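TRNA-splicing ligase RtcB (Thermus thermophilus, PDB 2EPG) probably joins RNA ends bearing a 2',3'-cyclic phosphate or 3'-phosphate to 5'-hydroxyl ends, using GTP and manganese, as an RtcB-family ligase. Local coordinates at residues A[243-255]-A[300-312]. Sequence-based numbering, arbitrary orientation.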
loop_
_atom_site.group_PDB
_atom_site.type_symbol
_atom_site.label_atom_id
_atom_site.label_comp_id
_atom_site.label_asym_id
_atom_site.label_seq_id
_atom_site.Cartn_x
_atom_site.Cartn_y
_atom_site.Cartn_z
ATOM N N VAL A 243 7.404 4.002 -14.173
ATOM C CA VAL A 243 6.096 3.418 -14.374
ATOM C C VAL A 243 5.554 3.032 -12.993
ATOM O O VAL A 243 6.174 2.256 -12.271
ATOM C CB VAL A 243 6.184 2.174 -15.287
ATOM C CG1 VAL A 243 4.778 1.599 -15.525
ATOM C CG2 VAL A 243 6.861 2.552 -16.619
ATOM N N LEU A 244 4.399 3.582 -12.636
ATOM C CA LEU A 244 3.790 3.298 -11.347
ATOM C C LEU A 244 2.550 2.427 -11.540
ATOM O O LEU A 244 1.641 2.788 -12.284
ATOM C CB LEU A 244 3.436 4.610 -10.627
ATOM C CG LEU A 244 2.958 4.509 -9.169
ATOM C CD1 LEU A 244 3.319 5.796 -8.385
ATOM C CD2 LEU A 244 1.457 4.267 -9.149
ATOM N N ILE A 245 2.538 1.279 -10.862
ATOM C CA ILE A 245 1.439 0.307 -10.931
ATOM C C ILE A 245 0.669 0.320 -9.604
ATOM O O ILE A 245 1.235 0.070 -8.540
ATOM C CB ILE A 245 1.992 -1.117 -11.164
ATOM C CG1 ILE A 245 2.795 -1.156 -12.468
ATOM C CG2 ILE A 245 0.847 -2.123 -11.199
ATOM C CD1 ILE A 245 3.736 -2.383 -12.588
ATOM N N HIS A 246 -0.622 0.609 -9.689
ATOM C CA HIS A 246 -1.493 0.700 -8.526
ATOM C C HIS A 246 -2.623 -0.300 -8.668
ATOM O O HIS A 246 -3.505 -0.129 -9.519
ATOM C CB HIS A 246 -2.087 2.105 -8.439
ATOM C CG HIS A 246 -2.729 2.413 -7.121
ATOM N ND1 HIS A 246 -3.459 1.485 -6.409
ATOM C CD2 HIS A 246 -2.765 3.554 -6.394
ATOM C CE1 HIS A 246 -3.913 2.040 -5.300
ATOM N NE2 HIS A 246 -3.505 3.295 -5.266
ATOM N N THR A 247 -2.581 -1.348 -7.850
ATOM C CA THR A 247 -3.604 -2.374 -7.858
ATOM C C THR A 247 -3.402 -3.333 -6.678
ATOM O O THR A 247 -2.366 -3.277 -5.982
ATOM C CB THR A 247 -3.619 -3.160 -9.190
ATOM O OG1 THR A 247 -4.744 -4.045 -9.192
ATOM C CG2 THR A 247 -2.329 -3.974 -9.362
ATOM N N GLY A 248 -4.388 -4.203 -6.452
ATOM C CA GLY A 248 -4.317 -5.117 -5.326
ATOM C C GLY A 248 -4.654 -6.578 -5.547
ATOM O O GLY A 248 -4.251 -7.176 -6.549
ATOM N N SER A 249 -5.376 -7.164 -4.589
ATOM C CA SER A 249 -5.747 -8.577 -4.661
ATOM C C SER A 249 -7.029 -8.803 -5.464
ATOM O O SER A 249 -7.545 -9.921 -5.539
ATOM C CB SER A 249 -5.872 -9.177 -3.252
ATOM O OG SER A 249 -6.707 -8.394 -2.413
ATOM N N ARG A 250 -7.526 -7.733 -6.071
ATOM C CA ARG A 250 -8.716 -7.803 -6.901
ATOM C C ARG A 250 -9.939 -8.389 -6.174
ATOM O O ARG A 250 -10.232 -8.013 -5.041
ATOM C CB ARG A 250 -8.364 -8.599 -8.151
ATOM C CG ARG A 250 -7.138 -8.036 -8.857
ATOM C CD ARG A 250 -7.435 -6.772 -9.685
ATOM N NE ARG A 250 -8.001 -7.107 -10.994
ATOM C CZ ARG A 250 -9.301 -7.087 -11.286
ATOM N NH1 ARG A 250 -9.713 -7.429 -12.503
ATOM N NH2 ARG A 250 -10.187 -6.692 -10.375
ATOM N N GLY A 251 -10.665 -9.298 -6.810
ATOM C CA GLY A 251 -11.837 -9.837 -6.133
ATOM C C GLY A 251 -11.558 -10.793 -4.984
ATOM O O GLY A 251 -12.374 -10.948 -4.070
ATOM N N LEU A 252 -10.396 -11.437 -5.032
ATOM C CA LEU A 252 -10.003 -12.400 -4.022
ATOM C C LEU A 252 -9.864 -11.771 -2.628
ATOM O O LEU A 252 -10.421 -12.281 -1.642
ATOM C CB LEU A 252 -8.706 -13.060 -4.479
ATOM C CG LEU A 252 -8.231 -14.379 -3.893
ATOM C CD1 LEU A 252 -7.320 -15.056 -4.901
ATOM C CD2 LEU A 252 -7.523 -14.132 -2.585
ATOM N N GLY A 253 -9.148 -10.653 -2.546
ATOM C CA GLY A 253 -8.963 -10.004 -1.262
ATOM C C GLY A 253 -10.245 -9.424 -0.705
ATOM O O GLY A 253 -10.509 -9.483 0.497
ATOM N N HIS A 254 -11.051 -8.852 -1.584
ATOM C CA HIS A 254 -12.313 -8.266 -1.172
ATOM C C HIS A 254 -13.191 -9.362 -0.542
ATOM O O HIS A 254 -13.765 -9.173 0.532
ATOM C CB HIS A 254 -13.013 -7.663 -2.393
ATOM C CG HIS A 254 -14.205 -6.828 -2.058
ATOM N ND1 HIS A 254 -14.126 -5.466 -1.864
ATOM C CD2 HIS A 254 -15.509 -7.158 -1.899
ATOM C CE1 HIS A 254 -15.333 -4.990 -1.604
ATOM N NE2 HIS A 254 -16.188 -5.998 -1.619
ATOM N N GLN A 255 -13.279 -10.508 -1.213
ATOM C CA GLN A 255 -14.097 -11.620 -0.727
ATOM C C GLN A 255 -13.596 -12.129 0.618
ATOM O O GLN A 255 -14.385 -12.367 1.518
ATOM C CB GLN A 255 -14.110 -12.768 -1.746
ATOM C CG GLN A 255 -15.177 -13.836 -1.476
ATOM C CD GLN A 255 -16.569 -13.246 -1.412
ATOM O OE1 GLN A 255 -17.011 -12.598 -2.347
ATOM N NE2 GLN A 255 -17.260 -13.458 -0.300
ATOM N N ALA A 300 -4.145 -13.626 0.284
ATOM C CA ALA A 300 -4.647 -12.573 -0.573
ATOM C C ALA A 300 -3.503 -11.585 -0.871
ATOM O O ALA A 300 -3.330 -11.139 -2.004
ATOM C CB ALA A 300 -5.800 -11.860 0.115
ATOM N N ALA A 301 -2.719 -11.247 0.151
ATOM C CA ALA A 301 -1.615 -10.316 -0.053
ATOM C C ALA A 301 -0.607 -10.873 -1.066
ATOM O O ALA A 301 -0.122 -10.147 -1.923
ATOM C CB ALA A 301 -0.923 -10.014 1.289
ATOM N N ASN A 302 -0.293 -12.158 -0.962
ATOM C CA ASN A 302 0.662 -12.782 -1.872
ATOM C C ASN A 302 0.133 -12.757 -3.292
ATOM O O ASN A 302 0.901 -12.651 -4.250
ATOM C CB ASN A 302 0.956 -14.231 -1.437
ATOM C CG ASN A 302 1.727 -14.295 -0.131
ATOM O OD1 ASN A 302 1.821 -15.354 0.521
ATOM N ND2 ASN A 302 2.302 -13.164 0.256
ATOM N N PHE A 303 -1.186 -12.851 -3.421
ATOM C CA PHE A 303 -1.816 -12.816 -4.723
ATOM C C PHE A 303 -1.639 -11.413 -5.292
ATOM O O PHE A 303 -1.299 -11.235 -6.469
ATOM C CB PHE A 303 -3.309 -13.152 -4.608
ATOM C CG PHE A 303 -4.037 -13.111 -5.925
ATOM C CD1 PHE A 303 -3.775 -14.054 -6.910
ATOM C CD2 PHE A 303 -4.972 -12.119 -6.187
ATOM C CE1 PHE A 303 -4.437 -14.011 -8.135
ATOM C CE2 PHE A 303 -5.635 -12.066 -7.408
ATOM C CZ PHE A 303 -5.365 -13.016 -8.383
ATOM N N ALA A 304 -1.857 -10.410 -4.449
ATOM C CA ALA A 304 -1.698 -9.022 -4.897
ATOM C C ALA A 304 -0.237 -8.777 -5.288
ATOM O O ALA A 304 0.044 -8.110 -6.279
ATOM C CB ALA A 304 -2.138 -8.035 -3.784
ATOM N N PHE A 305 0.703 -9.307 -4.513
ATOM C CA PHE A 305 2.106 -9.121 -4.867
ATOM C C PHE A 305 2.374 -9.717 -6.256
ATOM O O PHE A 305 3.048 -9.109 -7.077
ATOM C CB PHE A 305 3.024 -9.797 -3.837
ATOM C CG PHE A 305 3.310 -8.951 -2.614
ATOM C CD1 PHE A 305 3.250 -9.509 -1.340
ATOM C CD2 PHE A 305 3.666 -7.607 -2.739
ATOM C CE1 PHE A 305 3.536 -8.753 -0.211
ATOM C CE2 PHE A 305 3.954 -6.840 -1.620
ATOM C CZ PHE A 305 3.889 -7.414 -0.348
ATOM N N ALA A 306 1.830 -10.906 -6.517
ATOM C CA ALA A 306 2.024 -11.601 -7.794
ATOM C C ALA A 306 1.377 -10.858 -8.932
ATOM O O ALA A 306 1.903 -10.808 -10.044
ATOM C CB ALA A 306 1.458 -13.013 -7.714
ATOM N N ASN A 307 0.219 -10.286 -8.654
ATOM C CA ASN A 307 -0.504 -9.530 -9.659
ATOM C C ASN A 307 0.332 -8.344 -10.157
ATOM O O ASN A 307 0.386 -8.071 -11.363
ATOM C CB ASN A 307 -1.831 -9.026 -9.077
ATOM C CG ASN A 307 -2.690 -8.355 -10.120
ATOM O OD1 ASN A 307 -2.823 -8.859 -11.231
ATOM N ND2 ASN A 307 -3.289 -7.220 -9.773
ATOM N N ARG A 308 0.964 -7.623 -9.231
ATOM C CA ARG A 308 1.778 -6.482 -9.624
ATOM C C ARG A 308 3.031 -6.981 -10.349
ATOM O O ARG A 308 3.493 -6.360 -11.307
ATOM C CB ARG A 308 2.146 -5.632 -8.399
ATOM C CG ARG A 308 0.943 -4.878 -7.804
ATOM C CD ARG A 308 1.356 -3.731 -6.870
ATOM N NE ARG A 308 1.933 -4.171 -5.599
ATOM C CZ ARG A 308 1.240 -4.395 -4.486
ATOM N NH1 ARG A 308 1.866 -4.784 -3.391
ATOM N NH2 ARG A 308 -0.080 -4.236 -4.463
ATOM N N GLN A 309 3.576 -8.106 -9.897
ATOM C CA GLN A 309 4.749 -8.661 -10.537
ATOM C C GLN A 309 4.413 -9.004 -11.991
ATOM O O GLN A 309 5.196 -8.698 -12.892
ATOM C CB GLN A 309 5.220 -9.922 -9.798
ATOM C CG GLN A 309 6.402 -10.632 -10.467
ATOM C CD GLN A 309 7.681 -9.773 -10.507
ATOM O OE1 GLN A 309 8.055 -9.146 -9.514
ATOM N NE2 GLN A 309 8.354 -9.765 -11.648
ATOM N N LEU A 310 3.241 -9.603 -12.221
ATOM C CA LEU A 310 2.836 -9.989 -13.577
ATOM C C LEU A 310 2.664 -8.767 -14.448
ATOM O O LEU A 310 3.103 -8.739 -15.590
ATOM C CB LEU A 310 1.507 -10.774 -13.574
ATOM C CG LEU A 310 1.433 -12.094 -14.367
ATOM C CD1 LEU A 310 -0.033 -12.453 -14.661
ATOM C CD2 LEU A 310 2.224 -11.998 -15.666
ATOM N N ILE A 311 2.007 -7.750 -13.911
ATOM C CA ILE A 311 1.795 -6.527 -14.670
ATOM C C ILE A 311 3.136 -5.911 -15.054
ATOM O O ILE A 311 3.312 -5.437 -16.174
ATOM C CB ILE A 311 0.947 -5.522 -13.861
ATOM C CG1 ILE A 311 -0.467 -6.095 -13.665
ATOM C CG2 ILE A 311 0.862 -4.175 -14.601
ATOM C CD1 ILE A 311 -1.349 -5.303 -12.718
ATOM N N ALA A 312 4.089 -5.935 -14.131
ATOM C CA ALA A 312 5.409 -5.377 -14.407
ATOM C C ALA A 312 6.052 -6.132 -15.567
ATOM O O ALA A 312 6.717 -5.529 -16.411
ATOM C CB ALA A 312 6.295 -5.461 -13.162
#
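R308 reaches from helix 300-312 to the end of strand 243-247, where its NH2 donates to T247 O over 2.9 Å. The oxygen lies at the guanidinium edge, only 5° out of its plane, and the donor sits in the carbonyl plane of T247. A bend at chi3 (-71°) turns the guanidinium toward this carbonyl, while the CG methylene of R308 slides along T247 CG2. From the preceding residue, N307 ND2 makes a weak bond of 3.4 Å to G248 O. One turn before R308, A304 CB presses on the peptide joining G248 to S249, 3.4 Å from S249 N. There the two backbones come closest, with 4.1 Å between the CA atoms of S249 and A304. Apolar contacts flank this point. L252 CD1 stands over the centre of the F303 ring in a CH-pi contact, 4.0 Å from the centroid, whereas S249 O approaches the ring's edge; L252 CD2 meets A300 CB. Toward the start of the strand, I245 CD1 packs 3.9 Å from I311 CG2 and also against A312.

Further out, D336 forms a salt bridge with R308 NH1, and N108 O takes a second bond from NH2. N307 OD1 accepts from G208 N, and S249 OG bonds to I107 O, beside D106, a predicted manganese ligand. Replacing R308 by an alanine would probably leave T247 O without this donor and D336 without this cationic partner. Helices 250-255 and 300-312 run nearly antiparallel (162°). Through I245 and T247 the long helix also backs the strand carrying H246, a predicted manganese ligand whose CB is directed away from it. The buried arginine thus ties main-chain carbonyls and an acidic group together behind the probable metal site, which is consistent with a firmly held strand end there.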